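Local coordinates for protein CurJ (Moorea producens 3L, PDB 5TZ6) that probably catalyses vinylogous dehydration of a polyketide intermediate in curacin biosynthesis, as the dehydratase domain of a polyketide synthase module, at residues A39-Y44 with Q180-I185; P50-I55 with T216-C221. The protein carries 1 engineered substitution. One frame throughout, in Å; residues are numbered along the deposited sequence.

Contact 1: A39-Y44 with Q180-I185; sequences ADFIVY and QSFRWI. Engineered in segment 39-44: F41 (natural residue His). With 7OD ((2E,5R)-5-hydroxy-2-methylhept-2-enoic acid), chain C.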
loop_
_atom_site.group_PDB
_atom_site.type_symbol
_atom_site.label_atom_id
_atom_site.label_comp_id
_atom_site.label_asym_id
_atom_site.label_seq_id
_atom_site.Cartn_x
_atom_site.Cartn_y
_atom_site.Cartn_z
ATOM N N ALA A 39 -5.880 -24.414 3.916
ATOM C CA ALA A 39 -5.734 -25.761 3.391
ATOM C C ALA A 39 -6.804 -26.715 3.908
ATOM O O ALA A 39 -6.797 -27.890 3.522
ATOM C CB ALA A 39 -4.343 -26.301 3.730
ATOM N N ASP A 40 -7.723 -26.249 4.753
ATOM C CA ASP A 40 -8.736 -27.108 5.350
ATOM C C ASP A 40 -10.123 -26.897 4.758
ATOM O O ASP A 40 -11.092 -27.478 5.258
ATOM C CB ASP A 40 -8.777 -26.907 6.865
ATOM C CG ASP A 40 -7.607 -27.560 7.562
ATOM O OD1 ASP A 40 -6.885 -28.323 6.892
ATOM O OD2 ASP A 40 -7.417 -27.336 8.776
ATOM N N PHE A 41 -10.246 -26.082 3.717
ATOM C CA PHE A 41 -11.514 -25.863 3.033
ATOM C C PHE A 41 -11.298 -26.274 1.580
ATOM O O PHE A 41 -10.856 -25.464 0.761
ATOM C CB PHE A 41 -11.996 -24.402 3.158
ATOM C CG PHE A 41 -13.460 -24.233 2.866
ATOM C CD1 PHE A 41 -13.920 -24.132 1.561
ATOM C CD2 PHE A 41 -14.385 -24.227 3.895
ATOM C CE1 PHE A 41 -15.279 -24.000 1.291
ATOM C CE2 PHE A 41 -15.744 -24.098 3.636
ATOM C CZ PHE A 41 -16.191 -23.988 2.333
ATOM N N ILE A 42 -11.587 -27.539 1.273
ATOM C CA ILE A 42 -11.282 -28.142 -0.024
ATOM C C ILE A 42 -12.595 -28.399 -0.750
ATOM O O ILE A 42 -13.435 -29.163 -0.266
ATOM C CB ILE A 42 -10.486 -29.451 0.136
ATOM C CG1 ILE A 42 -9.263 -29.236 1.034
ATOM C CG2 ILE A 42 -10.093 -30.042 -1.216
ATOM C CD1 ILE A 42 -8.541 -27.925 0.775
ATOM N N VAL A 43 -12.777 -27.780 -1.911
ATOM C CA VAL A 43 -13.980 -27.968 -2.721
ATOM C C VAL A 43 -13.563 -28.601 -4.042
ATOM O O VAL A 43 -12.781 -28.009 -4.798
ATOM C CB VAL A 43 -14.728 -26.647 -2.956
ATOM C CG1 VAL A 43 -16.024 -26.902 -3.702
ATOM C CG2 VAL A 43 -14.999 -25.952 -1.629
ATOM N N TYR A 44 -14.096 -29.788 -4.327
ATOM C CA TYR A 44 -13.725 -30.528 -5.531
ATOM C C TYR A 44 -12.216 -30.524 -5.738
ATOM O O TYR A 44 -11.733 -30.343 -6.862
ATOM C CB TYR A 44 -14.442 -29.972 -6.772
ATOM C CG TYR A 44 -15.859 -30.484 -6.943
ATOM C CD1 TYR A 44 -16.936 -29.841 -6.358
ATOM C CD2 TYR A 44 -16.113 -31.634 -7.692
ATOM C CE1 TYR A 44 -18.226 -30.322 -6.512
ATOM C CE2 TYR A 44 -17.399 -32.119 -7.852
ATOM C CZ TYR A 44 -18.451 -31.459 -7.259
ATOM O OH TYR A 44 -19.734 -31.933 -7.410
ATOM N N GLN A 180 -9.627 -29.930 9.878
ATOM C CA GLN A 180 -9.830 -29.804 11.318
ATOM C C GLN A 180 -10.157 -28.371 11.717
ATOM O O GLN A 180 -11.093 -28.133 12.489
ATOM C CB GLN A 180 -8.582 -30.278 12.062
ATOM C CG GLN A 180 -8.746 -30.383 13.570
ATOM C CD GLN A 180 -7.650 -31.215 14.220
ATOM O OE1 GLN A 180 -6.984 -32.013 13.559
ATOM N NE2 GLN A 180 -7.457 -31.026 15.521
ATOM N N SER A 181 -9.434 -27.401 11.165
ATOM C CA SER A 181 -9.600 -26.037 11.635
ATOM C C SER A 181 -10.940 -25.426 11.243
ATOM O O SER A 181 -11.298 -24.379 11.787
ATOM C CB SER A 181 -8.446 -25.181 11.118
ATOM O OG SER A 181 -8.396 -25.208 9.706
ATOM N N PHE A 182 -11.712 -26.068 10.367
ATOM C CA PHE A 182 -13.052 -25.588 10.045
ATOM C C PHE A 182 -14.147 -26.335 10.800
ATOM O O PHE A 182 -15.332 -26.069 10.569
ATOM C CB PHE A 182 -13.304 -25.676 8.529
ATOM C CG PHE A 182 -12.876 -24.451 7.773
ATOM C CD1 PHE A 182 -13.743 -23.378 7.614
ATOM C CD2 PHE A 182 -11.606 -24.358 7.233
ATOM C CE1 PHE A 182 -13.349 -22.228 6.929
ATOM C CE2 PHE A 182 -11.206 -23.215 6.544
ATOM C CZ PHE A 182 -12.078 -22.149 6.397
ATOM N N ARG A 183 -13.790 -27.252 11.699
ATOM C CA ARG A 183 -14.764 -28.074 12.417
ATOM C C ARG A 183 -14.860 -27.574 13.856
ATOM O O ARG A 183 -14.314 -28.167 14.783
ATOM C CB ARG A 183 -14.383 -29.559 12.340
ATOM C CG ARG A 183 -14.465 -30.119 10.916
ATOM C CD ARG A 183 -14.131 -31.597 10.833
ATOM N NE ARG A 183 -14.244 -32.062 9.457
ATOM C CZ ARG A 183 -14.760 -33.235 9.096
ATOM N NH1 ARG A 183 -14.836 -33.559 7.808
ATOM N NH2 ARG A 183 -15.234 -34.065 10.018
ATOM N N TRP A 184 -15.571 -26.459 14.028
ATOM C CA TRP A 184 -15.785 -25.840 15.329
ATOM C C TRP A 184 -16.968 -26.436 16.078
ATOM O O TRP A 184 -16.979 -26.423 17.316
ATOM C CB TRP A 184 -16.031 -24.330 15.170
ATOM C CG TRP A 184 -14.812 -23.476 14.937
ATOM C CD1 TRP A 184 -13.988 -23.495 13.851
ATOM C CD2 TRP A 184 -14.295 -22.469 15.816
ATOM N NE1 TRP A 184 -12.988 -22.565 13.999
ATOM C CE2 TRP A 184 -13.153 -21.921 15.198
ATOM C CE3 TRP A 184 -14.684 -21.979 17.068
ATOM C CZ2 TRP A 184 -12.396 -20.908 15.789
ATOM C CZ3 TRP A 184 -13.929 -20.972 17.657
ATOM C CH2 TRP A 184 -12.800 -20.449 17.016
ATOM N N ILE A 185 -17.972 -26.931 15.360
ATOM C CA ILE A 185 -19.214 -27.382 15.981
ATOM C C ILE A 185 -18.972 -28.715 16.681
ATOM O O ILE A 185 -18.773 -29.746 16.034
ATOM C CB ILE A 185 -20.351 -27.481 14.958
ATOM C CG1 ILE A 185 -20.591 -26.098 14.333
ATOM C CG2 ILE A 185 -21.602 -28.049 15.606
ATOM C CD1 ILE A 185 -21.675 -26.036 13.299
HETATM O OAB 7OD C . -18.644 -23.827 -1.772
HETATM C CAA 7OD C . -18.393 -22.615 -1.613
HETATM O OAI 7OD C . -17.897 -21.954 -2.554
HETATM C CAC 7OD C . -18.693 -21.939 -0.270
HETATM C CAK 7OD C . -18.379 -20.446 -0.083
HETATM C CAD 7OD C . -19.304 -22.747 0.887
HETATM C CAE 7OD C . -19.589 -22.025 2.214
HETATM C CAF 7OD C . -20.344 -22.843 3.291
HETATM O OAH 7OD C . -19.417 -23.239 4.306
HETATM C CAG 7OD C . -21.045 -24.095 2.752
HETATM C CAJ 7OD C . -22.042 -24.574 3.810
#
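The rings of F41 and F182 meet as a T-shaped pair: the edge of F41 points into the face of F182, with centroids 5.1 Å apart and planes at 62°. F41 CD2 stands over the centre of that face, and F41 CB lies over the same ring in a CH-pi contact, 3.7 Å from F182 CE2. F41 is an engineered residue that replaces the natural histidine, so this ring pair belongs to the variant. Its CG is anti to the backbone N (chi1 -162°), which carries the ring past F182 to the ligand, where F41 CZ comes within 3.6 Å of 7OD CAD and the ligand hydroxyl OAH lies in the plane of the ring at its edge. D40 CB sits at the edge of the F182 ring. The D40 carboxylate reaches S181, where one oxygen takes two bonds: S181 OG donates to D40 OD2 over 2.5 Å on the anti side, and S181 N reaches D40 OD2 at 3.1 Å from above the carboxylate plane. This double grip ties the residue just before strand 41-43 to the loop that follows strand 176-178. F41 lines the ligand pocket and F182 backs it, at the site between the two hot-dog halves typical of polyketide synthase dehydratases.

Contact 2: P50-I55 with T216-C221; sequences PGASHI and TLVDSC. With 7OD ((2E,5R)-5-hydroxy-2-methylhept-2-enoic acid), chain C.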
loop_
_atom_site.group_PDB
_atom_site.type_symbol
_atom_site.label_atom_id
_atom_site.label_comp_id
_atom_site.label_asym_id
_atom_site.label_seq_id
_atom_site.Cartn_x
_atom_site.Cartn_y
_atom_site.Cartn_z
ATOM N N PRO A 50 -13.889 -19.334 1.463
ATOM C CA PRO A 50 -15.326 -19.090 1.566
ATOM C C PRO A 50 -15.633 -17.628 1.873
ATOM O O PRO A 50 -14.780 -16.865 2.333
ATOM C CB PRO A 50 -15.755 -20.006 2.716
ATOM C CG PRO A 50 -14.532 -20.116 3.570
ATOM C CD PRO A 50 -13.369 -20.103 2.615
ATOM N N GLY A 51 -16.887 -17.249 1.607
ATOM C CA GLY A 51 -17.318 -15.880 1.873
ATOM C C GLY A 51 -17.068 -15.453 3.310
ATOM O O GLY A 51 -16.599 -14.337 3.574
ATOM N N ALA A 52 -17.399 -16.330 4.260
ATOM C CA ALA A 52 -17.150 -16.083 5.676
ATOM C C ALA A 52 -15.759 -15.497 5.883
ATOM O O ALA A 52 -15.568 -14.580 6.691
ATOM C CB ALA A 52 -17.307 -17.378 6.477
ATOM N N SER A 53 -14.783 -16.009 5.138
ATOM C CA SER A 53 -13.430 -15.488 5.252
ATOM C C SER A 53 -13.390 -14.012 4.896
ATOM O O SER A 53 -12.785 -13.207 5.610
ATOM C CB SER A 53 -12.483 -16.276 4.352
ATOM O OG SER A 53 -11.209 -15.654 4.309
ATOM N N HIS A 54 -14.023 -13.637 3.779
ATOM C CA HIS A 54 -14.077 -12.227 3.400
ATOM C C HIS A 54 -14.766 -11.384 4.466
ATOM O O HIS A 54 -14.408 -10.215 4.658
ATOM C CB HIS A 54 -14.766 -12.077 2.046
ATOM C CG HIS A 54 -14.121 -12.887 0.966
ATOM N ND1 HIS A 54 -14.741 -13.965 0.373
ATOM C CD2 HIS A 54 -12.890 -12.804 0.407
ATOM C CE1 HIS A 54 -13.927 -14.499 -0.521
ATOM N NE2 HIS A 54 -12.797 -13.814 -0.519
ATOM N N ILE A 55 -15.746 -11.956 5.172
ATOM C CA ILE A 55 -16.360 -11.239 6.288
ATOM C C ILE A 55 -15.327 -10.971 7.378
ATOM O O ILE A 55 -15.192 -9.845 7.875
ATOM C CB ILE A 55 -17.570 -12.023 6.827
ATOM C CG1 ILE A 55 -18.629 -12.162 5.725
ATOM C CG2 ILE A 55 -18.105 -11.393 8.107
ATOM C CD1 ILE A 55 -20.013 -12.469 6.232
ATOM N N THR A 216 -12.673 -19.261 10.192
ATOM C CA THR A 216 -13.280 -20.573 10.404
ATOM C C THR A 216 -14.448 -20.508 11.378
ATOM O O THR A 216 -15.372 -21.327 11.289
ATOM C CB THR A 216 -12.237 -21.578 10.903
ATOM O OG1 THR A 216 -11.662 -21.127 12.139
ATOM C CG2 THR A 216 -11.135 -21.767 9.870
ATOM N N LEU A 217 -14.436 -19.553 12.309
ATOM C CA LEU A 217 -15.574 -19.406 13.214
ATOM C C LEU A 217 -16.797 -18.870 12.474
ATOM O O LEU A 217 -17.913 -19.388 12.637
ATOM C CB LEU A 217 -15.191 -18.487 14.374
ATOM C CG LEU A 217 -16.303 -18.128 15.355
ATOM C CD1 LEU A 217 -16.932 -19.389 15.935
ATOM C CD2 LEU A 217 -15.757 -17.234 16.456
ATOM N N VAL A 218 -16.597 -17.852 11.634
ATOM C CA VAL A 218 -17.683 -17.334 10.804
ATOM C C VAL A 218 -18.249 -18.439 9.923
ATOM O O VAL A 218 -19.477 -18.625 9.826
ATOM C CB VAL A 218 -17.179 -16.143 9.967
ATOM C CG1 VAL A 218 -18.273 -15.623 9.041
ATOM C CG2 VAL A 218 -16.687 -15.032 10.889
ATOM N N ASP A 219 -17.361 -19.222 9.302
ATOM C CA ASP A 219 -17.843 -20.302 8.459
ATOM C C ASP A 219 -18.650 -21.301 9.268
ATOM O O ASP A 219 -19.724 -21.726 8.836
ATOM C CB ASP A 219 -16.691 -21.005 7.756
ATOM C CG ASP A 219 -17.165 -21.850 6.594
ATOM O OD1 ASP A 219 -17.481 -21.268 5.534
ATOM O OD2 ASP A 219 -17.242 -23.091 6.746
ATOM N N SER A 220 -18.160 -21.680 10.450
ATOM C CA SER A 220 -18.914 -22.624 11.269
ATOM C C SER A 220 -20.322 -22.102 11.521
ATOM O O SER A 220 -21.310 -22.851 11.429
ATOM C CB SER A 220 -18.190 -22.860 12.594
ATOM O OG SER A 220 -16.902 -23.417 12.386
ATOM N N CYS A 221 -20.435 -20.800 11.793
ATOM C CA CYS A 221 -21.753 -20.209 11.991
ATOM C C CYS A 221 -22.635 -20.442 10.775
ATOM O O CYS A 221 -23.793 -20.853 10.907
ATOM C CB CYS A 221 -21.628 -18.713 12.291
ATOM S SG CYS A 221 -21.094 -18.356 13.969
HETATM O OAB 7OD C . -18.644 -23.827 -1.772
HETATM C CAA 7OD C . -18.393 -22.615 -1.613
HETATM O OAI 7OD C . -17.897 -21.954 -2.554
HETATM C CAC 7OD C . -18.693 -21.939 -0.270
HETATM C CAK 7OD C . -18.379 -20.446 -0.083
HETATM C CAD 7OD C . -19.304 -22.747 0.887
HETATM C CAE 7OD C . -19.589 -22.025 2.214
HETATM C CAF 7OD C . -20.344 -22.843 3.291
HETATM O OAH 7OD C . -19.417 -23.239 4.306
HETATM C CAG 7OD C . -21.045 -24.095 2.752
HETATM C CAJ 7OD C . -22.042 -24.574 3.810
#
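The ligand pocket of this double hot-dog dehydratase is lined here by the N-terminal turn of helix 51-65 and by helix 215-223, through P50, G51 and D219. D219 makes the polar contact: the ligand hydroxyl OAH donates to D219 OD1 over 3.0 Å. Because D219 CG is anti to the backbone N (chi1 -164°), the carboxylate extends from its helix toward the ligand and past P50. The proline ring and the D219 side chain cross at about a right angle, with P50 CB 3.5 Å from D219 OD1. Q223 NE2, one turn further along the helix, bonds D219 OD2, which also lies close to the ligand hydroxyl. P50 also faces the ligand directly, its CA 3.7 Å from the branch methyl 7OD CAK, and it occupies the N-cap position of helix 51-65.

Deeper in, the contact is apolar. A52 CB packs against V218 CG1 at 3.3 Å and lies 3.4 Å from the backbone N of D219, so the small methyl lets the helices come close; the axes of 51-55 and 216-221 approach to 7.9 Å at an angle of 128°. I55 follows one turn later, its CB 4.3 Å from V218 CG1, and both A52 and I55 also touch F222. D219 and Q223 form the DxxxQ motif of polyketide synthase dehydratases, whose aspartate is probably catalytic here as in the family; its bond to the ligand hydroxyl is consistent with where the hydroxyl to be eliminated would lie, in a pocket shared by both hot-dog halves.

Contacts 1 and 2 have centres about 11 Å apart, and both touch 7OD: the engineered F41 of contact 1 meets its carbon chain, while D219 of contact 2 takes its hydroxyl. F41 also packs on P50 and D219, joining the two contacts beside the ligand. Away from it, the 180-185 loop lies along helix 215-223: W184 NE1 is 2.7 Å from T216 OG1, a probable hydrogen bond, and W184 CB packs 3.1 Å from S220 OG. Q223, which bonds D219 OD2, also bonds F182 O, so one glutamine ties the contact 1 loop to the pocket aspartate. The segments alternate along the chain, and each contact joins the first hot-dog half to the second.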